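Local coordinates for uncharacterized protein AF_0924 (Archaeoglobus fulgidus, PDB 3DT5) that is of unknown function but is predicted to be a membrane protein, represented here by its C-terminal domain, which binds a calcium ion, at residues D21-F34 and I47-G59. Sequence-based numbering, arbitrary orientation. Where two conformers were deposited one is given.
Sequences DRLEKFYIPLIKAF and IETIITCRRYLAG. With EDO (1,2-ethanediol), chain C.
Two arginines, one from each segment, make the hydrogen bonds that join 21-34 to 47-59. Arg-22 approaches side-on: NE (2.7 Å) and NH2 (2.9 Å) both donate to Leu-57 O, which lies in the guanidinium plane, while NH1 and NH2 share O2 of an ethanediol, probably from the crystallisation liquor. Its chain bends at chi3, bringing the guanidinium against the end of the 3-10 segment 55-57. Replacing Arg-22 by alanine takes away both N-H donors, and Leu-57 O would probably be left without a mate across the contact. In the other direction, Arg-54 NH1 gives Lys-25 O a nearly straight bond (2.9 Å, 168°); Pro-29 has no N-H to offer this carbonyl, and the helix kinks there.

Phe-26, with CG anti to its N (chi1 -176°), slips its ring between Ile-50 CG2, 3.6 Å from CE1, and Ala-58, whose CB makes a CH-pi contact over one face. Leu-57 CB packs on Phe-26 CB. Farther along, Ile-50 CD1 meets Pro-29 CB, and Ile-47 sits against Ala-33 CB and the Phe-34 ring.

Tyr-27 OH and Gly-59 N both bond Glu-104 of helix 88-116. The axes of 21-34 and 47-52 run 132° apart, an obliquely crossed helix pair, nearer antiparallel than parallel.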
loop_
_atom_site.group_PDB
_atom_site.type_symbol
_atom_site.label_atom_id
_atom_site.label_comp_id
_atom_site.label_asym_id
_atom_site.label_seq_id
_atom_site.Cartn_x
_atom_site.Cartn_y
_atom_site.Cartn_z
ATOM N N ASP A 21 13.256 -2.664 6.727
ATOM C CA ASP A 21 12.292 -1.788 7.428
ATOM C C ASP A 21 11.317 -1.122 6.436
ATOM O O ASP A 21 10.143 -0.986 6.748
ATOM C CB ASP A 21 12.955 -0.682 8.255
ATOM C CG ASP A 21 13.654 -1.202 9.501
ATOM O OD1 ASP A 21 13.430 -2.370 9.881
ATOM O OD2 ASP A 21 14.435 -0.435 10.100
ATOM N N ARG A 22 11.809 -0.696 5.275
ATOM C CA ARG A 22 10.922 -0.125 4.273
ATOM C C ARG A 22 9.871 -1.185 3.856
ATOM O O ARG A 22 8.668 -0.874 3.807
ATOM C CB ARG A 22 11.706 0.396 3.054
ATOM C CG ARG A 22 12.712 1.511 3.352
ATOM C CD ARG A 22 13.319 1.968 1.987
ATOM N NE ARG A 22 12.364 2.799 1.251
ATOM C CZ ARG A 22 12.395 3.045 -0.063
ATOM N NH1 ARG A 22 13.390 2.615 -0.842
ATOM N NH2 ARG A 22 11.448 3.800 -0.594
ATOM N N LEU A 23 10.315 -2.389 3.493
ATOM C CA LEU A 23 9.401 -3.465 3.104
ATOM C C LEU A 23 8.427 -3.820 4.219
ATOM O O LEU A 23 7.206 -3.933 3.996
ATOM C CB LEU A 23 10.162 -4.725 2.675
ATOM C CG LEU A 23 11.041 -4.519 1.431
ATOM C CD1 LEU A 23 11.944 -5.756 1.236
ATOM C CD2 LEU A 23 10.182 -4.279 0.168
ATOM N N GLU A 24 8.948 -4.013 5.430
ATOM C CA GLU A 24 8.125 -4.546 6.499
ATOM C C GLU A 24 7.235 -3.495 7.140
ATOM O O GLU A 24 6.190 -3.835 7.661
ATOM C CB GLU A 24 8.959 -5.211 7.583
ATOM C CG GLU A 24 9.623 -6.515 7.125
ATOM C CD GLU A 24 10.579 -7.086 8.182
ATOM O OE1 GLU A 24 10.639 -6.548 9.328
ATOM O OE2 GLU A 24 11.260 -8.100 7.877
ATOM N N LYS A 25 7.651 -2.239 7.149
ATOM C CA LYS A 25 6.886 -1.242 7.921
ATOM C C LYS A 25 6.027 -0.391 6.975
ATOM O O LYS A 25 5.154 0.336 7.429
ATOM C CB LYS A 25 7.799 -0.333 8.778
ATOM C CG LYS A 25 8.576 -1.094 9.914
ATOM C CD LYS A 25 9.505 -0.109 10.615
ATOM C CE LYS A 25 10.258 -0.770 11.723
ATOM N NZ LYS A 25 10.416 0.186 12.876
ATOM N N PHE A 26 6.309 -0.445 5.684
ATOM C CA PHE A 26 5.589 0.414 4.750
ATOM C C PHE A 26 4.968 -0.383 3.602
ATOM O O PHE A 26 3.752 -0.492 3.541
ATOM C CB PHE A 26 6.489 1.562 4.203
ATOM C CG PHE A 26 5.713 2.507 3.298
ATOM C CD1 PHE A 26 5.007 3.594 3.834
ATOM C CD2 PHE A 26 5.625 2.244 1.949
ATOM C CE1 PHE A 26 4.235 4.454 3.028
ATOM C CE2 PHE A 26 4.844 3.092 1.096
ATOM C CZ PHE A 26 4.151 4.179 1.652
ATOM N N TYR A 27 5.798 -0.970 2.736
ATOM C CA TYR A 27 5.266 -1.554 1.493
ATOM C C TYR A 27 4.320 -2.726 1.768
ATOM O O TYR A 27 3.203 -2.751 1.287
ATOM C CB TYR A 27 6.398 -1.992 0.567
ATOM C CG TYR A 27 7.082 -0.784 -0.021
ATOM C CD1 TYR A 27 6.460 -0.044 -1.044
ATOM C CD2 TYR A 27 8.260 -0.297 0.532
ATOM C CE1 TYR A 27 7.058 1.144 -1.537
ATOM C CE2 TYR A 27 8.864 0.882 0.053
ATOM C CZ TYR A 27 8.253 1.580 -0.991
ATOM O OH TYR A 27 8.796 2.731 -1.486
ATOM N N ILE A 28 4.795 -3.703 2.529
ATOM C CA ILE A 28 3.983 -4.900 2.779
ATOM C C ILE A 28 2.667 -4.583 3.527
ATOM O O ILE A 28 1.601 -5.002 3.080
ATOM C CB ILE A 28 4.814 -6.014 3.457
ATOM C CG1 ILE A 28 5.911 -6.475 2.477
ATOM C CG2 ILE A 28 3.882 -7.224 3.933
ATOM C CD1 ILE A 28 7.013 -7.311 3.087
ATOM N N PRO A 29 2.724 -3.840 4.666
ATOM C CA PRO A 29 1.421 -3.559 5.289
ATOM C C PRO A 29 0.464 -2.766 4.416
ATOM O O PRO A 29 -0.726 -3.034 4.450
ATOM C CB PRO A 29 1.757 -2.783 6.578
ATOM C CG PRO A 29 3.207 -2.621 6.596
ATOM C CD PRO A 29 3.856 -3.349 5.460
ATOM N N LEU A 30 0.953 -1.783 3.645
ATOM C CA LEU A 30 0.006 -0.963 2.866
ATOM C C LEU A 30 -0.574 -1.800 1.704
ATOM O O LEU A 30 -1.802 -1.723 1.398
ATOM C CB LEU A 30 0.734 0.268 2.277
ATOM C CG LEU A 30 -0.207 1.306 1.620
ATOM C CD1 LEU A 30 -1.283 1.798 2.644
ATOM C CD2 LEU A 30 0.654 2.496 1.143
ATOM N N ILE A 31 0.300 -2.584 1.052
ATOM C CA ILE A 31 -0.179 -3.524 0.010
ATOM C C ILE A 31 -1.271 -4.479 0.581
ATOM O O ILE A 31 -2.351 -4.653 -0.045
ATOM C CB ILE A 31 1.001 -4.298 -0.699
ATOM C CG1 ILE A 31 1.848 -3.314 -1.530
ATOM C CG2 ILE A 31 0.457 -5.424 -1.624
ATOM C CD1 ILE A 31 3.227 -3.885 -1.978
ATOM N N LYS A 32 -0.983 -5.138 1.700
ATOM C CA LYS A 32 -1.977 -6.002 2.363
ATOM C C LYS A 32 -3.292 -5.296 2.701
ATOM O O LYS A 32 -4.349 -5.854 2.515
ATOM C CB LYS A 32 -1.386 -6.642 3.606
ATOM C CG LYS A 32 -0.405 -7.747 3.189
ATOM C CD LYS A 32 -0.243 -8.828 4.214
ATOM C CE LYS A 32 0.853 -8.480 5.188
ATOM N NZ LYS A 32 1.708 -9.653 5.654
ATOM N N ALA A 33 -3.230 -4.090 3.235
ATOM C CA ALA A 33 -4.449 -3.329 3.565
ATOM C C ALA A 33 -5.382 -3.170 2.380
ATOM O O ALA A 33 -6.594 -3.053 2.573
ATOM C CB ALA A 33 -4.073 -1.900 4.137
ATOM N N PHE A 34 -4.827 -3.110 1.168
ATOM C CA PHE A 34 -5.654 -2.919 -0.044
ATOM C C PHE A 34 -5.800 -4.155 -0.925
ATOM O O PHE A 34 -6.396 -4.075 -1.986
ATOM C CB PHE A 34 -5.110 -1.724 -0.848
ATOM C CG PHE A 34 -5.434 -0.407 -0.185
ATOM C CD1 PHE A 34 -6.677 0.183 -0.384
ATOM C CD2 PHE A 34 -4.537 0.183 0.703
ATOM C CE1 PHE A 34 -6.995 1.409 0.262
ATOM C CE2 PHE A 34 -4.853 1.395 1.349
ATOM C CZ PHE A 34 -6.091 1.988 1.120
ATOM N N ILE A 47 -3.897 2.395 8.118
ATOM C CA ILE A 47 -3.651 3.025 6.843
ATOM C C ILE A 47 -3.353 4.523 7.040
ATOM O O ILE A 47 -2.404 5.042 6.446
ATOM C CB ILE A 47 -4.863 2.839 5.858
ATOM C CG1 ILE A 47 -5.042 1.334 5.519
ATOM C CG2 ILE A 47 -4.682 3.670 4.547
ATOM C CD1 ILE A 47 -6.334 1.066 4.839
ATOM N N GLU A 48 -4.163 5.228 7.832
ATOM C CA GLU A 48 -3.870 6.646 8.082
ATOM C C GLU A 48 -2.463 6.849 8.587
ATOM O O GLU A 48 -1.758 7.774 8.151
ATOM C CB GLU A 48 -4.822 7.232 9.148
ATOM C CG GLU A 48 -6.146 7.547 8.616
ATOM C CD GLU A 48 -6.116 8.813 7.786
ATOM O OE1 GLU A 48 -5.436 9.794 8.172
ATOM O OE2 GLU A 48 -6.770 8.807 6.748
ATOM N N THR A 49 -2.065 5.994 9.527
ATOM C CA THR A 49 -0.725 6.022 10.078
ATOM C C THR A 49 0.350 5.766 9.053
ATOM O O THR A 49 1.351 6.516 8.984
ATOM C CB THR A 49 -0.597 5.001 11.215
ATOM O OG1 THR A 49 -1.459 5.441 12.254
ATOM C CG2 THR A 49 0.874 4.962 11.777
ATOM N N ILE A 50 0.148 4.747 8.218
ATOM C CA ILE A 50 1.142 4.482 7.135
ATOM C C ILE A 50 1.342 5.685 6.205
ATOM O O ILE A 50 2.472 6.014 5.829
ATOM C CB ILE A 50 0.793 3.190 6.333
ATOM C CG1 ILE A 50 0.978 1.976 7.233
ATOM C CG2 ILE A 50 1.658 3.064 5.071
ATOM C CD1 ILE A 50 0.288 0.694 6.663
ATOM N N ILE A 51 0.244 6.339 5.825
ATOM C CA ILE A 51 0.319 7.361 4.794
ATOM C C ILE A 51 0.641 8.728 5.389
ATOM O O ILE A 51 0.762 9.711 4.649
ATOM C CB ILE A 51 -0.918 7.359 3.862
ATOM C CG1 ILE A 51 -2.142 7.964 4.623
ATOM C CG2 ILE A 51 -1.089 5.913 3.258
ATOM C CD1 ILE A 51 -3.520 7.931 3.862
ATOM N N THR A 52 0.853 8.780 6.700
ATOM C CA THR A 52 1.309 10.025 7.335
ATOM C C THR A 52 2.648 9.750 7.997
ATOM O O THR A 52 3.713 10.122 7.482
ATOM C CB THR A 52 0.266 10.601 8.327
ATOM O OG1 THR A 52 -0.143 9.586 9.262
ATOM C CG2 THR A 52 -0.980 11.092 7.572
ATOM N N CYS A 53 2.563 9.058 9.105
ATOM C CA CYS A 53 3.695 8.733 9.952
ATOM C C CYS A 53 4.777 7.862 9.282
ATOM O O CYS A 53 5.922 7.870 9.710
ATOM C CB CYS A 53 3.149 7.999 11.169
ATOM S SG CYS A 53 4.391 7.331 12.205
ATOM N N ARG A 54 4.399 7.071 8.278
ATOM C CA ARG A 54 5.403 6.204 7.616
ATOM C C ARG A 54 5.764 6.641 6.219
ATOM O O ARG A 54 6.492 5.924 5.524
ATOM C CB ARG A 54 4.994 4.731 7.658
ATOM C CG ARG A 54 4.708 4.308 9.088
ATOM C CD ARG A 54 4.661 2.841 9.252
ATOM N NE ARG A 54 4.093 2.463 10.547
ATOM C CZ ARG A 54 3.702 1.220 10.859
ATOM N NH1 ARG A 54 3.838 0.204 9.977
ATOM N NH2 ARG A 54 3.179 0.990 12.063
ATOM N N ARG A 55 5.355 7.850 5.827
ATOM C CA ARG A 55 5.812 8.404 4.534
ATOM C C ARG A 55 7.313 8.480 4.401
ATOM O O ARG A 55 7.838 8.407 3.294
ATOM C CB ARG A 55 5.226 9.814 4.319
ATOM C CG ARG A 55 3.766 9.779 3.954
ATOM C CD ARG A 55 3.257 11.185 3.763
ATOM N NE ARG A 55 3.216 11.578 2.355
ATOM C CZ ARG A 55 2.202 11.342 1.515
ATOM N NH1 ARG A 55 1.108 10.685 1.922
ATOM N NH2 ARG A 55 2.288 11.800 0.255
ATOM N N TYR A 56 8.029 8.614 5.515
ATOM C CA TYR A 56 9.479 8.681 5.416
ATOM C C TYR A 56 10.086 7.389 4.845
ATOM O O TYR A 56 11.266 7.360 4.530
ATOM C CB TYR A 56 10.118 9.032 6.754
ATOM C CG TYR A 56 10.084 7.910 7.765
ATOM C CD1 TYR A 56 11.203 7.101 7.968
ATOM C CD2 TYR A 56 8.928 7.658 8.527
ATOM C CE1 TYR A 56 11.172 6.027 8.878
ATOM C CE2 TYR A 56 8.895 6.608 9.431
ATOM C CZ TYR A 56 10.031 5.816 9.603
ATOM O OH TYR A 56 9.995 4.766 10.491
ATOM N N LEU A 57 9.281 6.337 4.689
ATOM C CA LEU A 57 9.786 5.076 4.154
ATOM C C LEU A 57 9.480 4.920 2.639
ATOM O O LEU A 57 10.022 4.023 1.966
ATOM C CB LEU A 57 9.214 3.902 4.953
ATOM C CG LEU A 57 9.709 3.857 6.405
ATOM C CD1 LEU A 57 8.811 2.903 7.165
ATOM C CD2 LEU A 57 11.224 3.436 6.480
ATOM N N ALA A 58 8.668 5.832 2.111
ATOM C CA ALA A 58 8.195 5.749 0.712
ATOM C C ALA A 58 9.263 6.411 -0.229
ATOM O O ALA A 58 9.979 7.343 0.193
ATOM C CB ALA A 58 6.862 6.473 0.576
ATOM N N GLY A 59 9.309 5.952 -1.477
ATOM C CA GLY A 59 10.111 6.592 -2.527
ATOM C C GLY A 59 9.466 7.894 -2.996
ATOM O O GLY A 59 8.263 8.135 -2.777
HETATM C C1 EDO C . 12.105 2.086 -4.945
HETATM O O1 EDO C . 12.465 2.815 -6.117
HETATM C C2 EDO C . 11.322 3.055 -4.045
HETATM O O2 EDO C . 12.266 3.832 -3.359
#